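PDB 2ZTS: KaiC domain-containing protein from Pyrococcus horikoshii, which is of unknown cellular role but binds ADP and magnesium in a KaiC-like P-loop domain and so probably binds ATP. Local coordinates for residues G42-A47 against R76-F81; K53-Y58 against G92-V97. All coordinates share one frame; numbering follows the deposited sequence.

Contact 1. Residues G42-A47 against R76-F81. With MG (magnesium ion), chain I; ADP (adenosine-5'-diphosphate), chain H.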
loop_
_atom_site.group_PDB
_atom_site.type_symbol
_atom_site.label_atom_id
_atom_site.label_comp_id
_atom_site.label_asym_id
_atom_site.label_seq_id
_atom_site.Cartn_x
_atom_site.Cartn_y
_atom_site.Cartn_z
ATOM N N GLY C 42 -25.849 4.945 -6.863
ATOM C CA GLY C 42 -26.907 5.503 -7.696
ATOM C C GLY C 42 -26.432 5.864 -9.069
ATOM O O GLY C 42 -27.164 6.519 -9.798
ATOM N N LYS C 43 -25.259 5.396 -9.460
ATOM C CA LYS C 43 -24.684 5.790 -10.757
ATOM C C LYS C 43 -25.560 5.460 -11.946
ATOM O O LYS C 43 -25.851 6.313 -12.788
ATOM C CB LYS C 43 -23.335 5.123 -10.983
ATOM C CG LYS C 43 -22.246 5.554 -10.006
ATOM C CD LYS C 43 -20.960 5.011 -10.391
ATOM C CE LYS C 43 -20.809 3.500 -10.171
ATOM N NZ LYS C 43 -21.240 2.931 -8.919
ATOM N N THR C 44 -25.894 4.181 -12.075
ATOM C CA THR C 44 -26.771 3.715 -13.130
ATOM C C THR C 44 -28.109 4.455 -13.219
ATOM O O THR C 44 -28.529 4.856 -14.299
ATOM C CB THR C 44 -26.934 2.221 -12.978
ATOM O OG1 THR C 44 -25.726 1.621 -13.389
ATOM C CG2 THR C 44 -27.965 1.612 -13.958
ATOM N N THR C 45 -28.729 4.651 -12.080
ATOM C CA THR C 45 -29.978 5.336 -11.904
ATOM C C THR C 45 -29.952 6.783 -12.385
ATOM O O THR C 45 -30.790 7.210 -13.168
ATOM C CB THR C 45 -30.367 5.243 -10.412
ATOM O OG1 THR C 45 -30.635 3.861 -10.140
ATOM C CG2 THR C 45 -31.692 5.913 -10.122
ATOM N N PHE C 46 -28.975 7.516 -11.896
ATOM C CA PHE C 46 -28.699 8.901 -12.257
ATOM C C PHE C 46 -28.443 9.019 -13.791
ATOM O O PHE C 46 -29.050 9.845 -14.456
ATOM C CB PHE C 46 -27.481 9.299 -11.466
ATOM C CG PHE C 46 -27.130 10.718 -11.550
ATOM C CD1 PHE C 46 -27.297 11.531 -10.468
ATOM C CD2 PHE C 46 -26.623 11.246 -12.736
ATOM C CE1 PHE C 46 -26.963 12.860 -10.552
ATOM C CE2 PHE C 46 -26.280 12.597 -12.829
ATOM C CZ PHE C 46 -26.433 13.399 -11.755
ATOM N N ALA C 47 -27.615 8.140 -14.358
ATOM C CA ALA C 47 -27.378 8.087 -15.822
ATOM C C ALA C 47 -28.625 7.743 -16.654
ATOM O O ALA C 47 -28.843 8.335 -17.741
ATOM C CB ALA C 47 -26.305 7.134 -16.149
ATOM N N ARG C 76 -36.557 -3.345 -17.461
ATOM C CA ARG C 76 -37.263 -3.894 -16.283
ATOM C C ARG C 76 -36.900 -3.094 -15.018
ATOM O O ARG C 76 -37.767 -2.759 -14.213
ATOM C CB ARG C 76 -36.937 -5.409 -16.091
ATOM C CG ARG C 76 -37.382 -6.047 -14.753
ATOM C CD ARG C 76 -36.777 -7.449 -14.425
ATOM N NE ARG C 76 -36.983 -7.756 -12.992
ATOM C CZ ARG C 76 -36.935 -8.971 -12.419
ATOM N NH1 ARG C 76 -36.679 -10.060 -13.119
ATOM N NH2 ARG C 76 -37.176 -9.088 -11.110
ATOM N N GLU C 77 -35.619 -2.766 -14.857
ATOM C CA GLU C 77 -35.179 -2.130 -13.636
ATOM C C GLU C 77 -35.731 -0.715 -13.554
ATOM O O GLU C 77 -36.192 -0.287 -12.498
ATOM C CB GLU C 77 -33.653 -2.186 -13.505
ATOM C CG GLU C 77 -33.169 -3.378 -12.651
ATOM C CD GLU C 77 -31.868 -3.994 -13.142
ATOM O OE1 GLU C 77 -30.904 -3.220 -13.358
ATOM O OE2 GLU C 77 -31.828 -5.250 -13.332
HETATM N N MSE C 78 -35.766 -0.020 -14.693
HETATM C CA MSE C 78 -36.135 1.368 -14.719
HETATM C C MSE C 78 -37.658 1.495 -14.724
HETATM O O MSE C 78 -38.205 2.562 -14.357
HETATM C CB MSE C 78 -35.486 2.072 -15.910
HETATM C CG MSE C 78 -33.926 2.163 -15.865
HETATM SE SE MSE C 78 -33.303 2.929 -14.146
HETATM C CE MSE C 78 -31.607 1.856 -13.900
ATOM N N ALA C 79 -38.357 0.411 -15.067
ATOM C CA ALA C 79 -39.807 0.397 -14.931
ATOM C C ALA C 79 -40.239 0.580 -13.478
ATOM O O ALA C 79 -41.321 1.120 -13.257
ATOM C CB ALA C 79 -40.414 -0.892 -15.484
ATOM N N SER C 80 -39.389 0.200 -12.508
ATOM C CA SER C 80 -39.715 0.352 -11.102
ATOM C C SER C 80 -39.734 1.801 -10.634
ATOM O O SER C 80 -40.273 2.102 -9.570
ATOM C CB SER C 80 -38.823 -0.563 -10.203
ATOM O OG SER C 80 -37.441 -0.133 -10.060
ATOM N N PHE C 81 -39.136 2.697 -11.413
ATOM C CA PHE C 81 -39.322 4.144 -11.247
ATOM C C PHE C 81 -40.483 4.739 -12.095
ATOM O O PHE C 81 -40.691 5.953 -12.149
ATOM C CB PHE C 81 -38.011 4.906 -11.561
ATOM C CG PHE C 81 -36.859 4.510 -10.679
ATOM C CD1 PHE C 81 -36.980 4.581 -9.303
ATOM C CD2 PHE C 81 -35.698 4.031 -11.217
ATOM C CE1 PHE C 81 -35.982 4.198 -8.500
ATOM C CE2 PHE C 81 -34.661 3.641 -10.426
ATOM C CZ PHE C 81 -34.790 3.751 -9.039
HETATM MG MG MG I . -24.509 0.442 -11.945
HETATM P PB ADP H . -24.689 1.815 -8.878
HETATM O O1B ADP H . -23.976 2.983 -8.345
HETATM O O2B ADP H . -24.102 0.487 -8.384
HETATM O O3B ADP H . -24.787 1.814 -10.446
HETATM P PA ADP H . -27.616 1.881 -8.842
HETATM O O1A ADP H . -28.010 3.096 -9.710
HETATM O O2A ADP H . -27.766 0.559 -9.559
HETATM O O3A ADP H . -26.141 2.035 -8.177
HETATM O "O5'" ADP H . -28.510 2.017 -7.536
HETATM C "C5'" ADP H . -29.425 1.045 -7.146
HETATM C "C4'" ADP H . -30.070 1.405 -5.829
HETATM O "O4'" ADP H . -31.198 2.246 -5.919
HETATM C "C3'" ADP H . -30.504 0.142 -5.112
HETATM O "O3'" ADP H . -29.336 -0.441 -4.532
HETATM C "C2'" ADP H . -31.580 0.667 -4.182
HETATM O "O2'" ADP H . -31.055 1.163 -3.002
HETATM C "C1'" ADP H . -32.175 1.854 -4.949
HETATM N N9 ADP H . -33.382 1.506 -5.715
HETATM C C8 ADP H . -33.453 0.679 -6.830
HETATM N N7 ADP H . -34.728 0.644 -7.269
HETATM C C5 ADP H . -35.479 1.395 -6.416
HETATM C C6 ADP H . -36.834 1.712 -6.376
HETATM N N6 ADP H . -37.628 1.475 -7.430
HETATM N N1 ADP H . -37.294 2.564 -5.369
HETATM C C2 ADP H . -36.423 3.086 -4.426
HETATM N N3 ADP H . -35.060 2.776 -4.475
HETATM C C4 ADP H . -34.624 1.951 -5.448
HETATM O O HOH W 1 -26.300 -0.471 -11.347
HETATM O O HOH W 2 -23.043 -0.408 -10.727
HETATM O O HOH W 3 -24.351 -1.058 -13.302
HETATM O O HOH W 4 -22.898 1.466 -12.787
#

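Contact 2. Residues K53-Y58 against G92-V97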
loop_
_atom_site.group_PDB
_atom_site.type_symbol
_atom_site.label_atom_id
_atom_site.label_comp_id
_atom_site.label_asym_id
_atom_site.label_seq_id
_atom_site.Cartn_x
_atom_site.Cartn_y
_atom_site.Cartn_z
ATOM N N LYS C 53 -35.260 11.179 -18.876
ATOM C CA LYS C 53 -35.842 12.497 -18.734
ATOM C C LYS C 53 -35.438 13.416 -19.896
ATOM O O LYS C 53 -36.211 14.258 -20.331
ATOM C CB LYS C 53 -35.470 13.159 -17.411
ATOM C CG LYS C 53 -36.102 12.525 -16.208
ATOM C CD LYS C 53 -37.629 12.497 -16.331
ATOM C CE LYS C 53 -38.347 12.329 -15.013
ATOM N NZ LYS C 53 -39.780 12.026 -15.251
ATOM N N GLY C 54 -34.220 13.276 -20.372
ATOM C CA GLY C 54 -33.861 13.973 -21.571
ATOM C C GLY C 54 -34.934 13.765 -22.650
ATOM O O GLY C 54 -35.433 14.728 -23.197
ATOM N N ALA C 55 -35.282 12.515 -22.923
ATOM C CA ALA C 55 -36.243 12.166 -23.953
ATOM C C ALA C 55 -37.703 12.549 -23.627
ATOM O O ALA C 55 -38.411 13.088 -24.491
ATOM C CB ALA C 55 -36.157 10.663 -24.264
ATOM N N GLU C 56 -38.136 12.247 -22.404
ATOM C CA GLU C 56 -39.524 12.354 -21.987
ATOM C C GLU C 56 -39.925 13.780 -21.668
ATOM O O GLU C 56 -41.016 14.192 -21.988
ATOM C CB GLU C 56 -39.769 11.499 -20.732
ATOM C CG GLU C 56 -41.236 11.424 -20.310
ATOM C CD GLU C 56 -41.497 11.559 -18.823
ATOM O OE1 GLU C 56 -40.552 11.780 -18.029
ATOM O OE2 GLU C 56 -42.683 11.435 -18.438
ATOM N N GLU C 57 -39.076 14.522 -20.969
ATOM C CA GLU C 57 -39.434 15.871 -20.505
ATOM C C GLU C 57 -38.947 16.938 -21.482
ATOM O O GLU C 57 -39.618 17.934 -21.680
ATOM C CB GLU C 57 -38.855 16.161 -19.091
ATOM C CG GLU C 57 -39.814 16.065 -17.913
ATOM C CD GLU C 57 -39.473 17.067 -16.821
ATOM O OE1 GLU C 57 -38.478 16.832 -16.103
ATOM O OE2 GLU C 57 -40.194 18.094 -16.677
ATOM N N TYR C 58 -37.768 16.743 -22.061
ATOM C CA TYR C 58 -37.119 17.773 -22.892
ATOM C C TYR C 58 -37.002 17.400 -24.354
ATOM O O TYR C 58 -36.407 18.139 -25.097
ATOM C CB TYR C 58 -35.720 18.135 -22.341
ATOM C CG TYR C 58 -35.704 18.379 -20.857
ATOM C CD1 TYR C 58 -36.409 19.441 -20.310
ATOM C CD2 TYR C 58 -35.002 17.529 -19.983
ATOM C CE1 TYR C 58 -36.440 19.677 -18.946
ATOM C CE2 TYR C 58 -35.014 17.752 -18.579
ATOM C CZ TYR C 58 -35.736 18.839 -18.085
ATOM O OH TYR C 58 -35.794 19.085 -16.763
ATOM N N GLY C 92 -38.118 6.100 -31.495
ATOM C CA GLY C 92 -36.759 6.548 -31.859
ATOM C C GLY C 92 -36.047 7.657 -31.024
ATOM O O GLY C 92 -35.032 8.201 -31.466
ATOM N N LYS C 93 -36.586 8.001 -29.853
ATOM C CA LYS C 93 -35.995 9.007 -28.979
ATOM C C LYS C 93 -34.969 8.404 -28.006
ATOM O O LYS C 93 -34.162 9.145 -27.477
ATOM C CB LYS C 93 -37.043 9.806 -28.204
ATOM C CG LYS C 93 -38.100 10.496 -29.075
ATOM C CD LYS C 93 -38.009 12.026 -29.089
ATOM C CE LYS C 93 -39.134 12.662 -29.930
ATOM N NZ LYS C 93 -39.205 12.165 -31.391
ATOM N N ILE C 94 -34.976 7.086 -27.802
ATOM C CA ILE C 94 -33.929 6.443 -27.009
ATOM C C ILE C 94 -33.440 5.227 -27.696
ATOM O O ILE C 94 -34.216 4.474 -28.229
ATOM C CB ILE C 94 -34.454 6.027 -25.612
ATOM C CG1 ILE C 94 -34.836 7.230 -24.788
ATOM C CG2 ILE C 94 -33.410 5.194 -24.837
ATOM C CD1 ILE C 94 -35.402 6.833 -23.382
ATOM N N ALA C 95 -32.146 5.010 -27.682
ATOM C CA ALA C 95 -31.605 3.695 -28.016
ATOM C C ALA C 95 -30.804 3.164 -26.851
ATOM O O ALA C 95 -30.104 3.935 -26.141
ATOM C CB ALA C 95 -30.749 3.789 -29.232
ATOM N N ILE C 96 -30.888 1.837 -26.666
ATOM C CA ILE C 96 -30.079 1.118 -25.686
ATOM C C ILE C 96 -29.158 0.227 -26.465
ATOM O O ILE C 96 -29.620 -0.573 -27.298
ATOM C CB ILE C 96 -30.895 0.257 -24.682
ATOM C CG1 ILE C 96 -31.829 1.118 -23.831
ATOM C CG2 ILE C 96 -29.901 -0.524 -23.768
ATOM C CD1 ILE C 96 -32.949 0.320 -23.013
ATOM N N VAL C 97 -27.853 0.398 -26.201
ATOM C CA VAL C 97 -26.788 -0.381 -26.798
ATOM C C VAL C 97 -26.122 -1.239 -25.734
ATOM O O VAL C 97 -25.370 -0.717 -24.864
ATOM C CB VAL C 97 -25.722 0.543 -27.377
ATOM C CG1 VAL C 97 -24.597 -0.266 -27.930
ATOM C CG2 VAL C 97 -26.317 1.516 -28.449
#

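Contact 1. Residues G42-A47 against R76-F81
Thr44 and Thr45, in the first turn of the helix behind the P-loop, meet Met78 (a selenomethionine) and Phe81 while holding the phosphates of ADP. Take Thr44 outward from CB, which already lies close to ADP O3B. Its OG1 binds magnesium at 2.2 Å and is hydrogen-bonded to Asp142; O3B and four waters complete the six-coordinate shell. A chi1 of -73° puts OG1 beside the backbone N and leaves CG2 anti to that N, where it meets Met78 CE at 3.7 Å, the two side chains crossing at about a right angle. One residue on, Thr45 grips ADP O1A twice, with its N and with OG1 (2.8 Å), leaving CG2 to pack obliquely on Phe81 CE2 at 3.8 Å. The adenine also packs against this ring at a slant, its N6 3.4 Å from Phe81 CE1, and Met78 SE sits in the ring plane at the edge. Trimming Phe81 to an alanine would probably leave the adenine and the Thr45 methyl without their common packing partner. Ser80 OG accepts from ADP N6 and donates to Glu77 O, which helps to position the amino group. On the phosphate side, ADP O1B takes three bonds from this segment, from Gly42 N, Lys43 N and Lys43 NZ (2.8 Å), as expected of a Walker A motif; Lys43 also bridges to Glu180. In the fold, the start of helix 43-58 faces the later part of helix 71-79, strand 241-244 reaches Thr45 through Ile242, and a second subunit closes the site with Lys222 and Met223 on ADP and Arg224 on Glu77.

Contact 2. Residues K53-Y58 against G92-V97
Ala55 meets Lys93 and Ile94 without any ring between them: the one aromatic ring of the two segments, Tyr58, stays on the helix side, with Glu57 CB 4.0 Å above its plane, over the centre of one face, and Lys13 also touching its side chain. The other flat group worth noting is the Glu56 carboxylate. It turns the syn lone pair of OE1 to Lys53 NZ, a 2.9 Å salt bridge within the helix that takes no part in the contact with the strand. Across the contact itself the chemistry is apolar and small. The Ala55 methyl points at the strand and touches Ile94 CG1 at 3.7 Å, with Ile94 CD1 only slightly farther at 4.0 Å. With CG1 beside the backbone N (chi1 -65°) and the chain extended beyond it, CG1 and CD1 both lie near that methyl. Lys93 adds its CB, 4.1 Å from Ala55 CB, and then bends, carrying its amino group off. Here the later turns of helix 43-58 pack beside the start of strand 94-97, at one border of the chain's central sheet. Helix 43-58 is the connection between the parallel strands 32-36 and 62-66, a beta-alpha-beta crossover, and strand 94-97 pairs in parallel with 62-66 through backbone bonds from Lys93 and Ala95 to Gly62. Just before the strand, Gly92 ends helix 85-90 in a Schellman motif, taking a positive phi of 62° as the chain turns. That helix flanks the pair: Phe85 and Tyr88 press on Ile94, and Tyr88 reaches across to Glu56.

Both contacts draw on helix 43-58, contact 1 at its first turn and contact 2 in its later turns, with centres about 14 Å apart and no direct touch between them. Each is buried where its segments meet, though Lys93 brings contact 2 partly to the surface. Contact 1 is helix against helix and mixes methyl and aromatic packing with polar groups committed to nucleotide and metal, at a border with a second subunit. Contact 2, helix against a sheet-border strand, is plain hydrocarbon packing away from the annotated sites, with no other subunit of the assembly touching it; its one salt bridge stays within the helix.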